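Local coordinates for extracellular solute-binding protein, family 1 (Bifidobacterium longum subsp. infantis ATCC 15697, PDB 3QUF) that probably binds a small solute, perhaps a carbohydrate, outside the cell membrane and hands it to an ABC-type importer, at residues Gln249-Gln252 / Glu253-Gly257; Met262-Gly265 / Pro266-Leu269; Ile164-Gly167 / Lys168-Ser172. All coordinates share one frame; numbering follows the deposited sequence. Where two conformers were deposited one is given.

Interaction 1: Gln249-Gln252 / Glu253-Gly257; sequences QVKQ and EFVSG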
ATOM      1  N   GLN A 249     -19.407  -6.823   3.218  1.00 28.83           N
ATOM      2  CA  GLN A 249     -20.003  -8.122   3.550  1.00 28.57           C
ATOM      3  C   GLN A 249     -19.059  -8.993   4.392  1.00 27.24           C
ATOM      4  O   GLN A 249     -19.472  -9.656   5.347  1.00 27.22           O
ATOM      5  CB  GLN A 249     -20.425  -8.877   2.285  1.00 29.63           C
ATOM      6  CG  GLN A 249     -21.718  -8.332   1.636  1.00 31.37           C
ATOM      7  CD  GLN A 249     -21.980  -8.967   0.285  1.00 34.50           C
ATOM      8  OE1 GLN A 249     -21.090  -9.031  -0.573  1.00 32.93           O
ATOM      9  NE2 GLN A 249     -23.213  -9.430   0.085  1.00 37.83           N
ATOM     10  N   VAL A 250     -17.781  -8.976   4.058  1.00 25.78           N
ATOM     11  CA  VAL A 250     -16.807  -9.689   4.856  1.00 25.41           C
ATOM     12  C   VAL A 250     -16.795  -9.145   6.287  1.00 24.34           C
ATOM     13  O   VAL A 250     -16.837  -9.918   7.250  1.00 25.14           O
ATOM     14  CB  VAL A 250     -15.412  -9.646   4.203  1.00 24.14           C
ATOM     15  CG1 VAL A 250     -14.341 -10.190   5.122  1.00 26.56           C
ATOM     16  CG2 VAL A 250     -15.450 -10.467   2.914  1.00 25.44           C
ATOM     17  N   LYS A 251     -16.786  -7.833   6.403  1.00 24.80           N
ATOM     18  CA  LYS A 251     -16.717  -7.180   7.708  1.00 26.05           C
ATOM     19  C   LYS A 251     -17.944  -7.525   8.550  1.00 27.97           C
ATOM     20  O   LYS A 251     -17.838  -7.792   9.739  1.00 28.39           O
ATOM     21  CB  LYS A 251     -16.560  -5.673   7.575  1.00 25.49           C
ATOM     22  CG  LYS A 251     -16.488  -4.953   8.944  1.00 28.66           C
ATOM     23  CD  LYS A 251     -15.839  -3.586   8.907  1.00 30.52           C
ATOM     24  CE  LYS A 251     -16.729  -2.532   8.328  1.00 34.63           C
ATOM     25  NZ  LYS A 251     -16.073  -1.175   8.445  1.00 36.13           N
ATOM     26  N   GLN A 252     -19.102  -7.545   7.904  1.00 28.94           N
ATOM     27  CA  GLN A 252     -20.343  -7.933   8.564  1.00 31.20           C
ATOM     28  C   GLN A 252     -20.273  -9.354   9.106  1.00 30.67           C
ATOM     29  O   GLN A 252     -20.698  -9.593  10.220  1.00 31.35           O
ATOM     30  CB  GLN A 252     -21.505  -7.753   7.596  1.00 32.89           C
ATOM     31  CG  GLN A 252     -21.989  -6.322   7.549  1.00 38.49           C
ATOM     32  CD  GLN A 252     -22.932  -5.999   8.729  1.00 44.13           C
ATOM     33  OE1 GLN A 252     -23.443  -6.899   9.391  1.00 47.89           O
ATOM     34  NE2 GLN A 252     -23.128  -4.711   9.002  1.00 48.55           N
ATOM     35  N   GLU A 253     -19.719 -10.302   8.346  1.00 29.94           N
ATOM     36  CA  GLU A 253     -19.553 -11.657   8.870  1.00 30.24           C
ATOM     37  C   GLU A 253     -18.624 -11.709  10.087  1.00 29.06           C
ATOM     38  O   GLU A 253     -18.838 -12.491  11.007  1.00 29.22           O
ATOM     39  CB  GLU A 253     -19.039 -12.614   7.790  1.00 31.46           C
ATOM     40  CG  GLU A 253     -20.058 -12.944   6.712  1.00 34.91           C
ATOM     41  CD  GLU A 253     -21.309 -13.532   7.295  1.00 40.16           C
ATOM     42  OE1 GLU A 253     -21.218 -14.646   7.857  1.00 43.48           O
ATOM     43  OE2 GLU A 253     -22.368 -12.864   7.228  1.00 45.14           O
ATOM     44  N   PHE A 254     -17.567 -10.896  10.075  1.00 27.21           N
ATOM     45  CA  PHE A 254     -16.638 -10.855  11.207  1.00 26.82           C
ATOM     46  C   PHE A 254     -17.322 -10.322  12.492  1.00 27.71           C
ATOM     47  O   PHE A 254     -17.275 -10.956  13.549  1.00 27.52           O
ATOM     48  CB  PHE A 254     -15.407 -10.034  10.832  1.00 25.26           C
ATOM     49  CG  PHE A 254     -14.287 -10.147  11.804  1.00 24.35           C
ATOM     50  CD1 PHE A 254     -13.460 -11.258  11.804  1.00 23.23           C
ATOM     51  CD2 PHE A 254     -14.071  -9.151  12.738  1.00 26.89           C
ATOM     52  CE1 PHE A 254     -12.419 -11.376  12.707  1.00 25.88           C
ATOM     53  CE2 PHE A 254     -13.043  -9.257  13.651  1.00 26.01           C
ATOM     54  CZ  PHE A 254     -12.207 -10.353  13.628  1.00 26.36           C
ATOM     55  N   VAL A 255     -17.942  -9.157  12.365  1.00 28.90           N
ATOM     56  CA  VAL A 255     -18.651  -8.505  13.460  1.00 30.44           C
ATOM     57  C   VAL A 255     -19.802  -9.383  14.028  1.00 32.13           C
ATOM     58  O   VAL A 255     -20.085  -9.364  15.238  1.00 33.67           O
ATOM     59  CB  VAL A 255     -19.095  -7.076  13.000  1.00 29.63           C
ATOM     60  CG1 VAL A 255     -20.110  -6.500  13.910  1.00 34.61           C
ATOM     61  CG2 VAL A 255     -17.867  -6.163  12.945  1.00 29.06           C
ATOM     62  N   SER A 256     -20.397 -10.230  13.184  1.00 32.88           N
ATOM     63  CA  SER A 256     -21.449 -11.148  13.617  1.00 34.28           C
ATOM     64  C   SER A 256     -20.953 -12.401  14.350  1.00 34.02           C
ATOM     65  O   SER A 256     -21.763 -13.196  14.833  1.00 33.95           O
ATOM     66  CB  SER A 256     -22.286 -11.587  12.410  1.00 35.61           C
ATOM     67  OG  SER A 256     -22.893 -10.468  11.802  1.00 37.49           O
ATOM     68  N   GLY A 257     -19.638 -12.596  14.422  1.00 32.49           N
ATOM     69  CA  GLY A 257     -19.077 -13.727  15.149  1.00 32.84           C
ATOM     70  C   GLY A 257     -19.019 -14.985  14.331  1.00 33.46           C
ATOM     71  O   GLY A 257     -18.827 -16.072  14.878  1.00 34.46           O
TER
HETATM   72  O   HOH W   1     -22.208 -10.560   5.150  1.00 36.98           O
HETATM   73  O   HOH W   2     -22.777  -8.006  11.637  1.00 45.91           O

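Interaction 2: Met262-Gly265 / Pro266-Leu269; sequences MRSG and PWDL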
HETATM    1  N   MSE A 262     -10.211 -12.044   8.859  1.00 20.24           N
HETATM    2  CA  MSE A 262     -10.406 -11.167   7.698  1.00 20.13           C
HETATM    3  C   MSE A 262      -9.168 -10.316   7.493  1.00 19.72           C
HETATM    4  O   MSE A 262      -8.441 -10.067   8.455  1.00 19.03           O
HETATM    5  CB  MSE A 262     -11.619 -10.256   7.959  1.00 21.69           C
HETATM    6  CG  MSE A 262     -11.349  -9.124   8.926  1.00 23.09           C
HETATM    7 SE   MSE A 262     -12.880  -7.879   9.071  0.90 30.89          SE
HETATM    8  CE  MSE A 262     -12.837  -7.060   7.411  1.00 31.11           C
ATOM      9  N   ARG A 263      -8.952  -9.870   6.256  1.00 18.59           N
ATOM     10  CA  ARG A 263      -7.948  -8.880   5.968  1.00 18.51           C
ATOM     11  C   ARG A 263      -8.583  -7.515   6.176  1.00 19.81           C
ATOM     12  O   ARG A 263      -9.628  -7.207   5.608  1.00 20.69           O
ATOM     13  CB  ARG A 263      -7.448  -9.063   4.541  1.00 18.05           C
ATOM     14  CG  ARG A 263      -6.362  -8.132   4.131  1.00 19.49           C
ATOM     15  CD  ARG A 263      -6.857  -6.816   3.582  1.00 18.32           C
ATOM     16  NE  ARG A 263      -5.789  -6.034   2.934  1.00 19.64           N
ATOM     17  CZ  ARG A 263      -5.976  -4.875   2.339  1.00 19.84           C
ATOM     18  NH1 ARG A 263      -7.193  -4.336   2.263  1.00 22.20           N
ATOM     19  NH2 ARG A 263      -4.946  -4.256   1.785  1.00 19.58           N
ATOM     20  N   SER A 264      -7.943  -6.675   6.971  1.00 20.05           N
ATOM     21  CA  SER A 264      -8.409  -5.306   7.113  1.00 20.99           C
ATOM     22  C   SER A 264      -7.257  -4.382   7.478  1.00 21.37           C
ATOM     23  O   SER A 264      -6.095  -4.681   7.210  1.00 17.55           O
ATOM     24  CB  SER A 264      -9.539  -5.226   8.133  1.00 24.34           C
ATOM     25  OG  SER A 264     -10.175  -3.938   8.068  1.00 28.82           O
ATOM     26  N   GLY A 265      -7.593  -3.206   7.974  1.00 20.61           N
ATOM     27  CA  GLY A 265      -6.584  -2.222   8.300  1.00 20.33           C
ATOM     28  C   GLY A 265      -7.149  -1.235   9.302  1.00 19.88           C
ATOM     29  O   GLY A 265      -8.243  -1.404   9.809  1.00 21.20           O
ATOM     30  N   PRO A 266      -6.369  -0.198   9.620  1.00 20.13           N
ATOM     31  CA  PRO A 266      -6.704   0.685  10.735  1.00 21.00           C
ATOM     32  C   PRO A 266      -8.069   1.361  10.582  1.00 22.47           C
ATOM     33  O   PRO A 266      -8.731   1.721  11.591  1.00 21.96           O
ATOM     34  CB  PRO A 266      -5.572   1.706  10.687  1.00 20.67           C
ATOM     35  CG  PRO A 266      -4.412   0.934  10.176  1.00 20.42           C
ATOM     36  CD  PRO A 266      -4.994  -0.002   9.148  1.00 19.22           C
ATOM     37  N   TRP A 267      -8.455   1.567   9.328  1.00 22.80           N
ATOM     38  CA  TRP A 267      -9.780   2.143   8.979  1.00 24.78           C
ATOM     39  C   TRP A 267     -10.972   1.399   9.604  1.00 25.27           C
ATOM     40  O   TRP A 267     -12.034   2.011   9.888  1.00 26.85           O
ATOM     41  CB  TRP A 267      -9.913   2.252   7.435  1.00 24.84           C
ATOM     42  CG  TRP A 267      -9.666   0.942   6.669  1.00 25.42           C
ATOM     43  CD1 TRP A 267     -10.589  -0.004   6.348  1.00 25.42           C
ATOM     44  CD2 TRP A 267      -8.419   0.480   6.140  1.00 24.07           C
ATOM     45  NE1 TRP A 267      -9.995  -1.045   5.664  1.00 26.47           N
ATOM     46  CE2 TRP A 267      -8.661  -0.769   5.529  1.00 26.76           C
ATOM     47  CE3 TRP A 267      -7.116   0.993   6.139  1.00 24.93           C
ATOM     48  CZ2 TRP A 267      -7.650  -1.502   4.920  1.00 27.16           C
ATOM     49  CZ3 TRP A 267      -6.114   0.265   5.528  1.00 26.11           C
ATOM     50  CH2 TRP A 267      -6.394  -0.975   4.932  1.00 24.86           C
ATOM     51  N   ASP A 268     -10.850   0.094   9.835  1.00 24.33           N
ATOM     52  CA  ASP A 268     -11.916  -0.697  10.460  1.00 25.37           C
ATOM     53  C   ASP A 268     -11.860  -0.788  11.986  1.00 24.99           C
ATOM     54  O   ASP A 268     -12.690  -1.438  12.589  1.00 24.51           O
ATOM     55  CB  ASP A 268     -11.919  -2.117   9.905  1.00 24.91           C
ATOM     56  CG  ASP A 268     -12.566  -2.209   8.530  1.00 29.07           C
ATOM     57  OD1 ASP A 268     -13.319  -1.283   8.157  1.00 30.34           O
ATOM     58  OD2 ASP A 268     -12.358  -3.239   7.847  1.00 27.53           O
ATOM     59  N   LEU A 269     -10.876  -0.165  12.620  1.00 25.19           N
ATOM     60  CA  LEU A 269     -10.722  -0.354  14.068  1.00 26.59           C
ATOM     61  C   LEU A 269     -11.915   0.153  14.855  1.00 26.49           C
ATOM     62  O   LEU A 269     -12.317  -0.481  15.814  1.00 27.58           O
ATOM     63  CB  LEU A 269      -9.483   0.344  14.587  1.00 27.51           C
ATOM     64  CG  LEU A 269      -8.249  -0.524  14.513  1.00 29.89           C
ATOM     65  CD1 LEU A 269      -7.042   0.382  14.739  1.00 35.21           C
ATOM     66  CD2 LEU A 269      -8.351  -1.638  15.573  1.00 33.71           C
TER

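Interaction 3: Ile164-Gly167 / Lys168-Ser172; sequences IEMG and KKINS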
ATOM      1  N   ILE A 164      -3.521 -22.944   6.816  1.00 23.50           N
ATOM      2  CA  ILE A 164      -4.427 -23.861   6.130  1.00 24.76           C
ATOM      3  C   ILE A 164      -4.948 -24.876   7.163  1.00 26.43           C
ATOM      4  O   ILE A 164      -6.161 -25.148   7.224  1.00 27.88           O
ATOM      5  CB  ILE A 164      -3.755 -24.567   4.936  1.00 24.68           C
ATOM      6  CG1 ILE A 164      -3.521 -23.570   3.792  1.00 23.35           C
ATOM      7  CG2 ILE A 164      -4.620 -25.728   4.420  1.00 27.27           C
ATOM      8  CD1 ILE A 164      -2.677 -24.109   2.635  1.00 25.63           C
ATOM      9  N   GLU A 165      -4.049 -25.405   7.984  1.00 27.12           N
ATOM     10  CA  GLU A 165      -4.445 -26.389   9.011  1.00 28.97           C
ATOM     11  C   GLU A 165      -5.431 -25.759  10.011  1.00 29.61           C
ATOM     12  O   GLU A 165      -6.417 -26.393  10.378  1.00 30.50           O
ATOM     13  CB  GLU A 165      -3.229 -26.932   9.755  1.00 30.19           C
ATOM     14  CG  GLU A 165      -2.351 -27.879   8.932  1.00 33.99           C
ATOM     15  CD  GLU A 165      -3.098 -29.107   8.352  1.00 40.23           C
ATOM     16  OE1 GLU A 165      -3.758 -29.842   9.126  1.00 44.20           O
ATOM     17  OE2 GLU A 165      -3.020 -29.330   7.115  1.00 44.18           O
HETATM   18  N   MSE A 166      -5.191 -24.505  10.404  1.00 28.15           N
HETATM   19  CA  MSE A 166      -6.101 -23.798  11.309  0.50 28.97           C
HETATM   20  C   MSE A 166      -7.467 -23.595  10.668  1.00 28.70           C
HETATM   21  O   MSE A 166      -8.496 -23.778  11.330  1.00 30.37           O
HETATM   22  CB  MSE A 166      -5.523 -22.441  11.703  0.50 28.52           C
HETATM   23  CG  MSE A 166      -6.326 -21.671  12.750  0.50 30.77           C
HETATM   24 SE   MSE A 166      -5.910 -19.779  12.739  0.50 36.00          SE
HETATM   25  CE  MSE A 166      -6.356 -19.396  10.866  0.50 31.36           C
ATOM     26  N   GLY A 167      -7.468 -23.231   9.400  1.00 27.60           N
ATOM     27  CA  GLY A 167      -8.686 -22.958   8.671  1.00 28.59           C
ATOM     28  C   GLY A 167      -9.568 -24.202   8.586  1.00 30.49           C
ATOM     29  O   GLY A 167     -10.792 -24.106   8.713  1.00 30.95           O
ATOM     30  N   LYS A 168      -8.942 -25.348   8.328  1.00 31.50           N
ATOM     31  CA  LYS A 168      -9.695 -26.597   8.135  1.00 33.31           C
ATOM     32  C   LYS A 168     -10.434 -26.927   9.412  1.00 34.75           C
ATOM     33  O   LYS A 168     -11.595 -27.353   9.364  1.00 36.46           O
ATOM     34  CB  LYS A 168      -8.775 -27.739   7.696  1.00 34.06           C
ATOM     35  CG  LYS A 168      -8.261 -27.551   6.279  1.00 34.93           C
ATOM     36  CD  LYS A 168      -7.594 -28.766   5.641  1.00 40.69           C
ATOM     37  CE  LYS A 168      -6.163 -28.965   6.094  1.00 42.91           C
ATOM     38  NZ  LYS A 168      -5.718 -30.364   5.743  1.00 45.64           N
ATOM     39  N   LYS A 169      -9.762 -26.720  10.538  1.00 34.69           N
ATOM     40  CA  LYS A 169     -10.335 -26.971  11.853  1.00 36.00           C
ATOM     41  C   LYS A 169     -11.482 -26.032  12.168  1.00 35.89           C
ATOM     42  O   LYS A 169     -12.480 -26.450  12.727  1.00 35.00           O
ATOM     43  CB  LYS A 169      -9.279 -26.842  12.933  1.00 36.16           C
ATOM     44  CG  LYS A 169      -8.172 -27.887  12.866  1.00 41.02           C
ATOM     45  CD  LYS A 169      -7.132 -27.639  13.965  1.00 45.02           C
ATOM     46  CE  LYS A 169      -5.885 -28.537  13.857  1.00 46.95           C
ATOM     47  NZ  LYS A 169      -4.697 -27.899  14.541  1.00 47.71           N
ATOM     48  N   ILE A 170     -11.331 -24.746  11.845  1.00 34.25           N
ATOM     49  CA  ILE A 170     -12.404 -23.800  12.069  1.00 34.17           C
ATOM     50  C   ILE A 170     -13.617 -24.174  11.225  1.00 35.87           C
ATOM     51  O   ILE A 170     -14.755 -24.068  11.685  1.00 37.75           O
ATOM     52  CB  ILE A 170     -11.967 -22.334  11.745  1.00 32.63           C
ATOM     53  CG1 ILE A 170     -10.978 -21.821  12.795  1.00 31.40           C
ATOM     54  CG2 ILE A 170     -13.178 -21.412  11.659  1.00 32.04           C
ATOM     55  CD1 ILE A 170     -10.284 -20.455  12.381  1.00 27.38           C
ATOM     56  N   ASN A 171     -13.394 -24.603   9.986  1.00 36.46           N
ATOM     57  CA  ASN A 171     -14.518 -24.851   9.091  1.00 37.36           C
ATOM     58  C   ASN A 171     -15.309 -26.050   9.558  1.00 39.88           C
ATOM     59  O   ASN A 171     -16.539 -26.057   9.420  1.00 40.85           O
ATOM     60  CB  ASN A 171     -14.066 -25.015   7.646  1.00 36.87           C
ATOM     61  CG  ASN A 171     -13.673 -23.682   7.005  1.00 34.33           C
ATOM     62  OD1 ASN A 171     -14.211 -22.620   7.344  1.00 32.80           O
ATOM     63  ND2 ASN A 171     -12.752 -23.742   6.061  1.00 29.32           N
ATOM     64  N   SER A 172     -14.583 -27.012  10.138  1.00 41.08           N
ATOM     65  CA  SER A 172     -15.151 -28.194  10.794  1.00 44.20           C
ATOM     66  C   SER A 172     -16.228 -27.824  11.806  1.00 45.69           C
ATOM     67  O   SER A 172     -17.226 -28.540  11.921  1.00 48.04           O
ATOM     68  CB  SER A 172     -14.057 -28.983  11.548  1.00 44.15           C
ATOM     69  OG  SER A 172     -13.102 -29.556  10.668  1.00 45.39           O
TER

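Interaction 1: Gln249-Gln252 / Glu253-Gly257
K251 and V255, one turn apart, illustrate how a helix is carried to its end. The N-H of V255 points almost straight at K251 O, 3.0 Å from N to O, with an angle of 178° at the hydrogen. The same i to i+4 pattern joins E253 N to Q249 O, F254 N to V250 O and, with a more bent N-H (143°), S256 N to Q252 O. Side chains press on these carbonyls too: with CG1 of V255 anti to the backbone N, CG2 is turned back along the helix and lies 3.6 Å from K251 O.

Water forms the next layer. Water 1 donates both to Q249 O (2.9 Å) and to E253 OE2, so that carbonyl is gripped twice; the bend of E253 at chi2 (-57°) folds the carboxylate back to meet it. Water 2 donates to Q252 OE1 (2.6 Å) and also hydrogen-bonds the S256 hydroxyl. Beyond them the chain leaves the helix in a Schellman motif: G257 N binds F254 O (3.0 Å), and the positive phi of G257 would jam a CB against the preceding carbonyl O.

Farther out, K251 NZ makes salt bridges to D268 and D271. V250, K251 and F254 pack on M262 of strand 259-264, while F254 and V255 meet L272 of helix 269-274.

Interaction 2: Met262-Gly265 / Pro266-Leu269
W267 lays one face of its indole over G265, a compact example of the CH-pi contact that glycine permits. G265 CA stands 3.5 Å from the centroid of the six-membered ring and nearly on its normal. The chi1 of 54° sets W267 CG between the backbone N and the carbonyl carbon, which swings the ring back over the preceding chain; a CB on G265 would collide with W267 CH2. At the ring's edge lies R263 NH1, 3.9 Å from W267 CZ2, with the guanidinium and ring planes 56° apart. NE of R263 donates to N296 OD1.

These residues form the turn by which strand 259-264 passes into helix 269-274. The strand pairs antiparallel with strand 135-144, M262 bonding to F142 and S264 to A140, and residues 266-268 then make a short 3-10 segment.

Backbone bonds define that segment: D268 N donates to G265 O at 3.0 Å, approaching from above the carbonyl plane, and L269 N to P266 O follows.

A side-chain bond spans the same turn. S264 OG donates to D268 OD2, although the modelled 2.3 Å is so short that the exact length is doubtful. The terminal methyl of M262, a selenomethionine, lies against the same carboxylate oxygen, with CE 3.9 Å from D268 OD2. P266, for its part, packs on V138 of strand 135-144.

Interaction 3: Ile164-Gly167 / Lys168-Ser172
Helix 160-172 shows an amphipathic helix in small compass, with E165 and K168 paired on its exposed side and M166 and I170 on its buried one. The E165-K168 salt bridge has the i to i+3 spacing. The two side chains run alongside each other, pointing the same way, and NZ of K168 meets OE2 of E165 at 3.2 Å, a weak hydrogen bond. Bends in E165 at chi2 and in K168 at chi3 (-80°) bring the charged ends together, and on the way CE of K168 passes 4.0 Å from CG2 of I164.

On the other side I170 CD1 lies 4.2 Å from CG of M166, a selenomethionine modelled in two conformers, so this approach is that of one of them. I170 and M166 both pack on L148 of helix 145-150, while I164 faces helix 223-234.

Backbone bonds run beneath: K168 N to I164 O (3.0 Å), I170 N to M166 O, N171 N to G167 O at 2.9 Å, and a weak one from K169 N to E165 O. N171 also carries its CB against G167 O and accepts from A177 N through OD1. A leucine in its place would probably leave the A177 N-H without that acceptor and loosen the link between helix end and strand 176-178.

At the last turn K168 O takes two donors, S172 N and S172 OG (3.0 Å), from opposite faces of its plane. Such a serine, folded back on the carbonyl four residues earlier, is a familiar feature of alpha-helices.

Overall arrangement
All three contacts are local, yet their chemistry follows their place in the fold. Interaction 2 is the most buried and lies nearest the chain's centre, and it combines a CH-pi contact and a backbone bond with a hydroxyl-carboxylate pair in a strand-to-helix turn. Interactions 1 and 3 are partly buried helix turns: interaction 1 has bridging waters and a Schellman glycine, interaction 3 a surface ion pair. Interactions 1 and 2 come in succession along the chain and touch, joined by the K251-D268 salt bridge and by M262 packing on helix 247-255. Interaction 3 stands apart on helix 160-172, its nearest atoms about 8 Å from interaction 1 and about 9 Å from interaction 2.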